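Local coordinates for dihydroorotase (Campylobacter jejuni subsp. jejuni, PDB 3PNU), which probably catalyses the reversible, zinc-dependent cyclization of N-carbamoyl-L-aspartate to (S)-dihydroorotate in de novo pyrimidine biosynthesis, at residues Met78-Leu81 / Lys82-Asp86; Lys139-Leu142 / Glu143-Asp147; Val279-Ala282 / Pro283-Pro287. All coordinates share one frame; numbering follows the deposited sequence.

Overall arrangement
The three contacts lie in series along one TIM-barrel chain of the metallo-dependent hydrolase superfamily, and none touches another. Contact 1 closes the C-terminal end of helix 70-84, between strands 56-59 and 90-93. Contact 2 is the last part of helix 135-147, ahead of strand 152-154; its centre is about 32 Å from that of contact 1. Contact 3 is the turn that leads into helix 285-296, its centre about 20 Å from that of contact 1 and about 35 Å from that of contact 2, across the centre of the chain from the latter. Contacts 1 and 3 both pack on helix 40-51. Contact 3 is the most deeply placed, in the loop following strand 256-258 and close to zinc ligand Asp261.

Contact 1. Residues Met78-Leu81 / Lys82-Asp86; sequences MRIL and KACKD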
ATOM      1  N   MET A  78     -13.121  25.320 -24.276  1.00 59.32           N
ATOM      2  CA  MET A  78     -13.515  25.102 -25.659  1.00 61.51           C
ATOM      3  C   MET A  78     -13.222  23.661 -26.031  1.00 59.78           C
ATOM      4  O   MET A  78     -14.091  22.968 -26.569  1.00 60.15           O
ATOM      5  CB  MET A  78     -12.797  26.062 -26.630  1.00 63.80           C
ATOM      6  CG  MET A  78     -13.166  27.557 -26.472  1.00 70.23           C
ATOM      7  SD  MET A  78     -14.946  27.958 -26.628  1.00 83.67           S
ATOM      8  CE  MET A  78     -14.918  29.757 -26.392  1.00 80.85           C
ATOM      9  N   ARG A  79     -12.007  23.202 -25.723  1.00 58.58           N
ATOM     10  CA  ARG A  79     -11.620  21.825 -26.051  1.00 57.52           C
ATOM     11  C   ARG A  79     -12.578  20.827 -25.409  1.00 56.10           C
ATOM     12  O   ARG A  79     -12.978  19.856 -26.041  1.00 55.13           O
ATOM     13  CB  ARG A  79     -10.159  21.524 -25.656  1.00 57.85           C
ATOM     14  CG  ARG A  79      -9.117  22.385 -26.366  1.00 57.20           C
ATOM     15  CD  ARG A  79      -7.685  21.816 -26.236  1.00 56.90           C
ATOM     16  NE  ARG A  79      -7.121  21.910 -24.892  1.00 54.50           N
ATOM     17  CZ  ARG A  79      -6.482  22.981 -24.425  1.00 55.86           C
ATOM     18  NH1 ARG A  79      -6.342  24.062 -25.177  1.00 57.39           N
ATOM     19  NH2 ARG A  79      -5.995  22.988 -23.193  1.00 56.86           N
ATOM     20  N   ILE A  80     -12.960  21.076 -24.156  1.00 55.93           N
ATOM     21  CA  ILE A  80     -13.897  20.182 -23.467  1.00 55.75           C
ATOM     22  C   ILE A  80     -15.230  20.175 -24.198  1.00 56.21           C
ATOM     23  O   ILE A  80     -15.771  19.112 -24.495  1.00 55.81           O
ATOM     24  CB  ILE A  80     -14.139  20.563 -21.975  1.00 55.14           C
ATOM     25  CG1 ILE A  80     -12.828  20.545 -21.187  1.00 53.36           C
ATOM     26  CG2 ILE A  80     -15.120  19.582 -21.341  1.00 52.44           C
ATOM     27  CD1 ILE A  80     -12.932  21.081 -19.804  1.00 53.54           C
ATOM     28  N   LEU A  81     -15.756  21.361 -24.490  1.00 57.86           N
ATOM     29  CA  LEU A  81     -17.046  21.471 -25.194  1.00 59.70           C
ATOM     30  C   LEU A  81     -17.080  20.703 -26.518  1.00 61.44           C
ATOM     31  O   LEU A  81     -18.079  20.054 -26.830  1.00 60.83           O
ATOM     32  CB  LEU A  81     -17.429  22.933 -25.399  1.00 58.94           C
ATOM     33  CG  LEU A  81     -17.799  23.672 -24.112  1.00 58.37           C
ATOM     34  CD1 LEU A  81     -18.037  25.150 -24.421  1.00 58.52           C
ATOM     35  CD2 LEU A  81     -19.026  23.038 -23.429  1.00 51.09           C
ATOM     36  N   LYS A  82     -15.998  20.777 -27.295  1.00 64.33           N
ATOM     37  CA  LYS A  82     -15.928  20.011 -28.544  1.00 66.87           C
ATOM     38  C   LYS A  82     -15.954  18.524 -28.272  1.00 67.92           C
ATOM     39  O   LYS A  82     -16.694  17.790 -28.900  1.00 68.11           O
ATOM     40  CB  LYS A  82     -14.650  20.298 -29.334  1.00 67.77           C
ATOM     41  CG  LYS A  82     -14.653  21.547 -30.225  1.00 70.45           C
ATOM     42  CD  LYS A  82     -13.410  21.548 -31.156  1.00 73.63           C
ATOM     43  CE  LYS A  82     -13.354  20.292 -32.082  1.00 73.65           C
ATOM     44  NZ  LYS A  82     -12.092  20.198 -32.891  1.00 72.48           N
ATOM     45  N   ALA A  83     -15.126  18.094 -27.326  1.00 70.14           N
ATOM     46  CA  ALA A  83     -14.988  16.682 -26.976  1.00 71.46           C
ATOM     47  C   ALA A  83     -16.287  16.019 -26.529  1.00 72.61           C
ATOM     48  O   ALA A  83     -16.449  14.805 -26.676  1.00 72.70           O
ATOM     49  CB  ALA A  83     -13.917  16.527 -25.899  1.00 71.68           C
ATOM     50  N   CYS A  84     -17.200  16.818 -25.986  1.00 74.67           N
ATOM     51  CA  CYS A  84     -18.496  16.328 -25.507  1.00 76.24           C
ATOM     52  C   CYS A  84     -19.508  16.276 -26.634  1.00 77.95           C
ATOM     53  O   CYS A  84     -20.375  15.396 -26.665  1.00 78.59           O
ATOM     54  CB  CYS A  84     -19.014  17.255 -24.422  1.00 76.29           C
ATOM     55  SG  CYS A  84     -17.845  17.426 -23.114  1.00 75.77           S
ATOM     56  N   LYS A  85     -19.399  17.251 -27.537  1.00 79.04           N
ATOM     57  CA  LYS A  85     -20.241  17.340 -28.725  1.00 80.15           C
ATOM     58  C   LYS A  85     -21.697  17.565 -28.297  1.00 80.38           C
ATOM     59  O   LYS A  85     -22.005  18.504 -27.557  1.00 81.00           O
ATOM     60  CB  LYS A  85     -20.101  16.057 -29.577  1.00 80.75           C
ATOM     61  CG  LYS A  85     -18.661  15.722 -29.945  1.00 82.53           C
ATOM     62  CD  LYS A  85     -18.530  14.496 -30.841  1.00 83.85           C
ATOM     63  CE  LYS A  85     -17.051  14.242 -31.155  1.00 84.27           C
ATOM     64  NZ  LYS A  85     -16.841  13.156 -32.147  1.00 84.58           N
ATOM     65  N   ASP A  86     -22.575  16.680 -28.757  1.00 80.20           N
ATOM     66  CA  ASP A  86     -24.024  16.818 -28.633  1.00 80.16           C
ATOM     67  C   ASP A  86     -24.624  16.589 -27.240  1.00 78.80           C
ATOM     68  O   ASP A  86     -25.845  16.679 -27.072  1.00 79.22           O
ATOM     69  CB  ASP A  86     -24.668  15.842 -29.623  1.00 80.75           C
ATOM     70  CG  ASP A  86     -24.178  14.413 -29.430  1.00 83.41           C
ATOM     71  OD1 ASP A  86     -23.716  14.088 -28.311  1.00 86.12           O
ATOM     72  OD2 ASP A  86     -24.254  13.620 -30.395  1.00 86.19           O
TER
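Ile80 holds CG2 opposite its backbone N and so sends this methyl along the helix toward Cys84, whose SG stands beside its own backbone N (chi1 -56°). The two meet one turn apart, Ile80 CG2 lying 3.9 Å from Cys84 SG, an apolar contact on the buried face. The same torsion of Cys84 swings the sulfur back over the preceding turn, where SG comes to 3.0 Å from Ile80 O. Ala83 fits its CB against the carbonyl oxygens of Arg79 and Ile80.

Helical i to i+4 bonds carry the backbone to the end. Lys82 N to Met78 O is 3.0 Å and nearly straight at hydrogen, and Ala83 N to Arg79 O is 3.1 Å. The ladder then weakens: Cys84 N reaches Ile80 O at 3.1 Å, but the N-H...O angle there is only 136°, and it also makes a weak bond to Leu81 O. Lys85 N gives Leu81 O a second donor at 3.2 Å. Lys85 itself turns to positive phi (64°), so the chain leaves the helix here and runs on toward strand 90-93.

The stretch belongs to the beta-alpha-beta unit made by strand 56-59, helix 70-84 and strand 90-93. Arg79 NH2 forms a salt bridge with Asp39. Ile80 is wedged among Leu37, a predicted substrate-binding residue, Leu43 of helix 40-51 and Pro91 and Met93 of strand 90-93, while Ala83 and Cys84 lean on Ala47 and Ala51 of helix 40-51.

Contact 2. Residues Lys139-Leu142 / Glu143-Asp147; sequences KPTL and EAMSD
Lys139 and Glu143, one helical turn apart, meet chiefly through carbon. Lys139 CG, anti to the backbone N at chi1 180°, runs beside the Glu143 carboxylate and comes to 3.5 Å from its CD, while Lys139 CD lies 3.5 Å from Glu143 OE2. Glu143 is extended beyond CG, which places its carboxylate alongside the lysine methylenes, the two side chains crossing at a slant. A bend at chi3 (-73°) then turns the end of the lysine, and NZ stops 4.5 Å from Glu143 OE2. The opposite charges probably attract each other weakly, but the distance is beyond that of a salt bridge. NZ also has a long, weak ion pair with Glu136, so two carboxylates may share its positive charge.

The apolar part is looser. Leu142 CD2 approaches Met145 SD at 4.2 Å, and the methionine chain, bent at its last torsion, carries its end away from the preceding turn. Nearer its root, Met145 CG rests 3.3 Å from Thr141 O.

Backbone bonds of the i to i+4 kind run through the whole stretch: Glu143 N to Lys139 O, Ala144 N to Pro140 O and Met145 N to Thr141 O. The next, Ser146 N to Leu142 O, is short at 2.9 Å, yet the donor stands above the carbonyl plane. Pro140 has no N-H to give to the turn before it, in keeping with the kink there.

The helix packs against its neighbours through its buried face. Thr141 OG1 is hydrogen-bonded to Tyr100 O, Ala144 and Met145 touch Leu105 of helix 102-108, and Leu142 and Met145 both rest on Leu152 of strand 152-154.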
ATOM      1  N   LYS A 139      -3.276  35.487   2.803  1.00 49.71           N
ATOM      2  CA  LYS A 139      -4.386  36.385   3.130  1.00 51.76           C
ATOM      3  C   LYS A 139      -5.029  37.203   2.002  1.00 52.28           C
ATOM      4  O   LYS A 139      -6.247  37.145   1.814  1.00 53.09           O
ATOM      5  CB  LYS A 139      -4.038  37.298   4.320  1.00 52.24           C
ATOM      6  CG  LYS A 139      -5.169  38.261   4.694  1.00 55.05           C
ATOM      7  CD  LYS A 139      -5.018  38.862   6.091  1.00 59.15           C
ATOM      8  CE  LYS A 139      -5.331  37.838   7.184  1.00 59.85           C
ATOM      9  NZ  LYS A 139      -5.208  38.408   8.563  1.00 60.64           N
ATOM     10  N   PRO A 140      -4.233  37.960   1.242  1.00 52.70           N
ATOM     11  CA  PRO A 140      -4.887  38.770   0.197  1.00 52.19           C
ATOM     12  C   PRO A 140      -5.794  37.958  -0.731  1.00 50.43           C
ATOM     13  O   PRO A 140      -6.933  38.346  -0.986  1.00 49.61           O
ATOM     14  CB  PRO A 140      -3.702  39.370  -0.575  1.00 52.12           C
ATOM     15  CG  PRO A 140      -2.567  39.359   0.411  1.00 52.49           C
ATOM     16  CD  PRO A 140      -2.769  38.107   1.220  1.00 51.93           C
ATOM     17  N   THR A 141      -5.276  36.839  -1.221  1.00 49.13           N
ATOM     18  CA  THR A 141      -6.014  35.973  -2.124  1.00 46.95           C
ATOM     19  C   THR A 141      -7.264  35.354  -1.502  1.00 47.86           C
ATOM     20  O   THR A 141      -8.345  35.419  -2.091  1.00 48.70           O
ATOM     21  CB  THR A 141      -5.130  34.852  -2.588  1.00 47.33           C
ATOM     22  OG1 THR A 141      -3.913  35.407  -3.096  1.00 42.72           O
ATOM     23  CG2 THR A 141      -5.840  33.996  -3.663  1.00 45.23           C
ATOM     24  N   LEU A 142      -7.137  34.762  -0.315  1.00 46.44           N
ATOM     25  CA  LEU A 142      -8.293  34.114   0.315  1.00 46.05           C
ATOM     26  C   LEU A 142      -9.382  35.103   0.730  1.00 46.44           C
ATOM     27  O   LEU A 142     -10.578  34.744   0.771  1.00 45.18           O
ATOM     28  CB  LEU A 142      -7.864  33.233   1.495  1.00 45.58           C
ATOM     29  CG  LEU A 142      -6.915  32.077   1.138  1.00 44.78           C
ATOM     30  CD1 LEU A 142      -6.640  31.241   2.371  1.00 43.07           C
ATOM     31  CD2 LEU A 142      -7.472  31.222   0.043  1.00 34.52           C
ATOM     32  N   GLU A 143      -8.985  36.339   1.038  1.00 46.08           N
ATOM     33  CA  GLU A 143      -9.956  37.370   1.398  1.00 47.05           C
ATOM     34  C   GLU A 143     -10.730  37.837   0.180  1.00 44.94           C
ATOM     35  O   GLU A 143     -11.923  38.060   0.264  1.00 45.70           O
ATOM     36  CB  GLU A 143      -9.304  38.546   2.118  1.00 48.09           C
ATOM     37  CG  GLU A 143      -8.951  38.220   3.561  1.00 54.61           C
ATOM     38  CD  GLU A 143      -8.440  39.429   4.349  1.00 64.11           C
ATOM     39  OE1 GLU A 143      -8.046  40.453   3.721  1.00 67.04           O
ATOM     40  OE2 GLU A 143      -8.429  39.348   5.603  1.00 67.14           O
ATOM     41  N   ALA A 144     -10.048  37.988  -0.944  1.00 44.40           N
ATOM     42  CA  ALA A 144     -10.706  38.375  -2.185  1.00 44.53           C
ATOM     43  C   ALA A 144     -11.672  37.248  -2.556  1.00 45.71           C
ATOM     44  O   ALA A 144     -12.836  37.506  -2.910  1.00 45.95           O
ATOM     45  CB  ALA A 144      -9.701  38.598  -3.286  1.00 43.69           C
ATOM     46  N   MET A 145     -11.207  35.997  -2.447  1.00 45.21           N
ATOM     47  CA  MET A 145     -12.057  34.847  -2.771  1.00 44.58           C
ATOM     48  C   MET A 145     -13.280  34.847  -1.906  1.00 45.55           C
ATOM     49  O   MET A 145     -14.380  34.530  -2.360  1.00 45.53           O
ATOM     50  CB  MET A 145     -11.319  33.528  -2.611  1.00 44.21           C
ATOM     51  CG  MET A 145     -10.307  33.273  -3.705  1.00 43.63           C
ATOM     52  SD  MET A 145      -9.481  31.683  -3.571  1.00 42.42           S
ATOM     53  CE  MET A 145     -10.840  30.518  -3.715  1.00 45.62           C
ATOM     54  N   SER A 146     -13.078  35.219  -0.651  1.00 47.30           N
ATOM     55  CA  SER A 146     -14.148  35.267   0.314  1.00 47.88           C
ATOM     56  C   SER A 146     -15.147  36.354  -0.119  1.00 48.66           C
ATOM     57  O   SER A 146     -16.341  36.088  -0.270  1.00 47.76           O
ATOM     58  CB  SER A 146     -13.561  35.513   1.713  1.00 47.83           C
ATOM     59  OG  SER A 146     -14.520  35.301   2.734  1.00 51.58           O
ATOM     60  N   ASP A 147     -14.643  37.566  -0.353  1.00 50.09           N
ATOM     61  CA  ASP A 147     -15.484  38.702  -0.766  1.00 51.01           C
ATOM     62  C   ASP A 147     -16.255  38.387  -2.055  1.00 51.32           C
ATOM     63  O   ASP A 147     -17.464  38.653  -2.133  1.00 51.62           O
ATOM     64  CB  ASP A 147     -14.626  39.969  -0.969  1.00 51.36           C
ATOM     65  CG  ASP A 147     -13.973  40.466   0.341  1.00 53.62           C
ATOM     66  OD1 ASP A 147     -14.424  40.056   1.433  1.00 49.71           O
ATOM     67  OD2 ASP A 147     -13.013  41.273   0.269  1.00 55.64           O
TER

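Contact 3. Residues Val279-Ala282 / Pro283-Pro287; sequences VFSA and PVILP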
ATOM      1  N   VAL A 279      -8.182   6.224  -9.910  1.00 52.76           N
ATOM      2  CA  VAL A 279      -9.202   5.276 -10.295  1.00 51.83           C
ATOM      3  C   VAL A 279     -10.025   6.001 -11.348  1.00 52.11           C
ATOM      4  O   VAL A 279     -10.377   7.164 -11.172  1.00 51.48           O
ATOM      5  CB  VAL A 279     -10.105   4.904  -9.135  1.00 52.12           C
ATOM      6  CG1 VAL A 279     -11.220   4.012  -9.619  1.00 51.06           C
ATOM      7  CG2 VAL A 279      -9.302   4.230  -8.036  1.00 51.17           C
ATOM      8  N   PHE A 280     -10.296   5.336 -12.462  1.00 53.19           N
ATOM      9  CA  PHE A 280     -11.106   5.927 -13.539  1.00 52.84           C
ATOM     10  C   PHE A 280     -12.456   5.285 -13.431  1.00 51.08           C
ATOM     11  O   PHE A 280     -12.704   4.246 -14.034  1.00 50.78           O
ATOM     12  CB  PHE A 280     -10.479   5.674 -14.914  1.00 53.68           C
ATOM     13  CG  PHE A 280     -11.355   6.086 -16.067  1.00 56.19           C
ATOM     14  CD1 PHE A 280     -11.558   7.427 -16.355  1.00 58.24           C
ATOM     15  CD2 PHE A 280     -11.959   5.130 -16.871  1.00 57.10           C
ATOM     16  CE1 PHE A 280     -12.361   7.810 -17.419  1.00 61.28           C
ATOM     17  CE2 PHE A 280     -12.758   5.501 -17.939  1.00 59.50           C
ATOM     18  CZ  PHE A 280     -12.961   6.843 -18.217  1.00 61.25           C
ATOM     19  N   SER A 281     -13.321   5.921 -12.645  1.00 49.89           N
ATOM     20  CA  SER A 281     -14.662   5.405 -12.350  1.00 49.19           C
ATOM     21  C   SER A 281     -15.829   6.034 -13.143  1.00 48.22           C
ATOM     22  O   SER A 281     -16.963   5.607 -12.989  1.00 47.04           O
ATOM     23  CB  SER A 281     -14.921   5.621 -10.854  1.00 48.77           C
ATOM     24  OG  SER A 281     -14.752   6.998 -10.508  1.00 48.23           O
ATOM     25  N   ALA A 282     -15.549   7.035 -13.975  1.00 48.48           N
ATOM     26  CA  ALA A 282     -16.605   7.755 -14.726  1.00 49.34           C
ATOM     27  C   ALA A 282     -17.667   6.854 -15.336  1.00 50.65           C
ATOM     28  O   ALA A 282     -18.851   7.014 -15.062  1.00 52.73           O
ATOM     29  CB  ALA A 282     -15.994   8.645 -15.796  1.00 49.43           C
ATOM     30  N   PRO A 283     -17.255   5.889 -16.164  1.00 51.42           N
ATOM     31  CA  PRO A 283     -18.254   5.029 -16.806  1.00 51.00           C
ATOM     32  C   PRO A 283     -19.150   4.200 -15.916  1.00 49.27           C
ATOM     33  O   PRO A 283     -20.172   3.754 -16.369  1.00 50.04           O
ATOM     34  CB  PRO A 283     -17.414   4.068 -17.659  1.00 51.14           C
ATOM     35  CG  PRO A 283     -15.972   4.440 -17.425  1.00 52.72           C
ATOM     36  CD  PRO A 283     -15.932   5.775 -16.797  1.00 51.39           C
ATOM     37  N   VAL A 284     -18.803   4.002 -14.661  1.00 49.04           N
ATOM     38  CA  VAL A 284     -19.593   3.097 -13.828  1.00 47.87           C
ATOM     39  C   VAL A 284     -20.229   3.711 -12.587  1.00 46.37           C
ATOM     40  O   VAL A 284     -20.890   3.005 -11.817  1.00 45.25           O
ATOM     41  CB  VAL A 284     -18.692   1.897 -13.414  1.00 50.10           C
ATOM     42  CG1 VAL A 284     -18.260   1.089 -14.650  1.00 46.98           C
ATOM     43  CG2 VAL A 284     -17.429   2.386 -12.653  1.00 50.20           C
ATOM     44  N   ILE A 285     -20.078   5.028 -12.417  1.00 46.31           N
ATOM     45  CA  ILE A 285     -20.565   5.728 -11.200  1.00 44.23           C
ATOM     46  C   ILE A 285     -22.034   5.562 -10.873  1.00 44.90           C
ATOM     47  O   ILE A 285     -22.396   5.088  -9.790  1.00 45.52           O
ATOM     48  CB  ILE A 285     -20.329   7.247 -11.289  1.00 44.05           C
ATOM     49  CG1 ILE A 285     -18.840   7.568 -11.312  1.00 43.40           C
ATOM     50  CG2 ILE A 285     -21.002   7.944 -10.105  1.00 42.17           C
ATOM     51  CD1 ILE A 285     -18.514   8.948 -11.818  1.00 41.50           C
ATOM     52  N   LEU A 286     -22.892   5.974 -11.801  1.00 45.46           N
ATOM     53  CA  LEU A 286     -24.327   5.931 -11.548  1.00 46.32           C
ATOM     54  C   LEU A 286     -24.845   4.561 -11.191  1.00 45.74           C
ATOM     55  O   LEU A 286     -25.514   4.401 -10.159  1.00 48.34           O
ATOM     56  CB  LEU A 286     -25.113   6.525 -12.723  1.00 47.50           C
ATOM     57  CG  LEU A 286     -24.889   8.026 -12.899  1.00 47.21           C
ATOM     58  CD1 LEU A 286     -25.691   8.523 -14.097  1.00 49.01           C
ATOM     59  CD2 LEU A 286     -25.273   8.762 -11.613  1.00 41.19           C
ATOM     60  N   PRO A 287     -24.545   3.562 -12.020  1.00 45.35           N
ATOM     61  CA  PRO A 287     -25.090   2.249 -11.658  1.00 45.80           C
ATOM     62  C   PRO A 287     -24.525   1.728 -10.324  1.00 45.86           C
ATOM     63  O   PRO A 287     -25.292   1.227  -9.473  1.00 44.91           O
ATOM     64  CB  PRO A 287     -24.716   1.356 -12.858  1.00 46.21           C
ATOM     65  CG  PRO A 287     -23.718   2.146 -13.678  1.00 46.33           C
ATOM     66  CD  PRO A 287     -23.893   3.580 -13.345  1.00 44.56           C
TER
HETATM   67  O   HOH W   1     -21.656   6.887 -14.359  1.00 56.37           O
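Phe280 and Pro283 meet at the beta turn of Ser281 to Val284 that leads into helix 285-296 of the TIM barrel. The turn is closed by one backbone bond, Val284 N to Ser281 O at 3.0 Å; the donor stands above the carbonyl plane rather than on a lone pair. Proline at its third position has no N-H and restricts phi there.

Followed outward from CB, Phe280 first sets CG anti to the backbone N (chi1 172°), which carries the ring forward along the chain to the proline. CD2 is the first ring atom to come near, 4.0 Å from Pro283 CD. CE2 goes closest, at 3.4 Å from both CD and CG of Pro283, and CZ at the tip is 3.5 Å from Pro283 CD. The two side chains cross at about a right angle, and the proline carbons approach the ring obliquely. Elsewhere Phe280 touches Ile46 and Leu49 of helix 40-51, Ser262 and Pro264, so this ring joins the turn to that helix and to the loop that holds zinc ligand Asp261. Ala282 N is fixed to the same loop by a hydrogen bond to Ser262 OG.

On the helix side, Ile285 CG1 lies 3.2 Å from Ser281 O, and CD1 extends over Ala282 CA. Val284 CG2 also leans on Ser281 O. A water links Ala282 O to Leu286 N, four residues on: it donates to Ala282 O at 2.9 Å and accepts from Leu286 N at 3.0 Å.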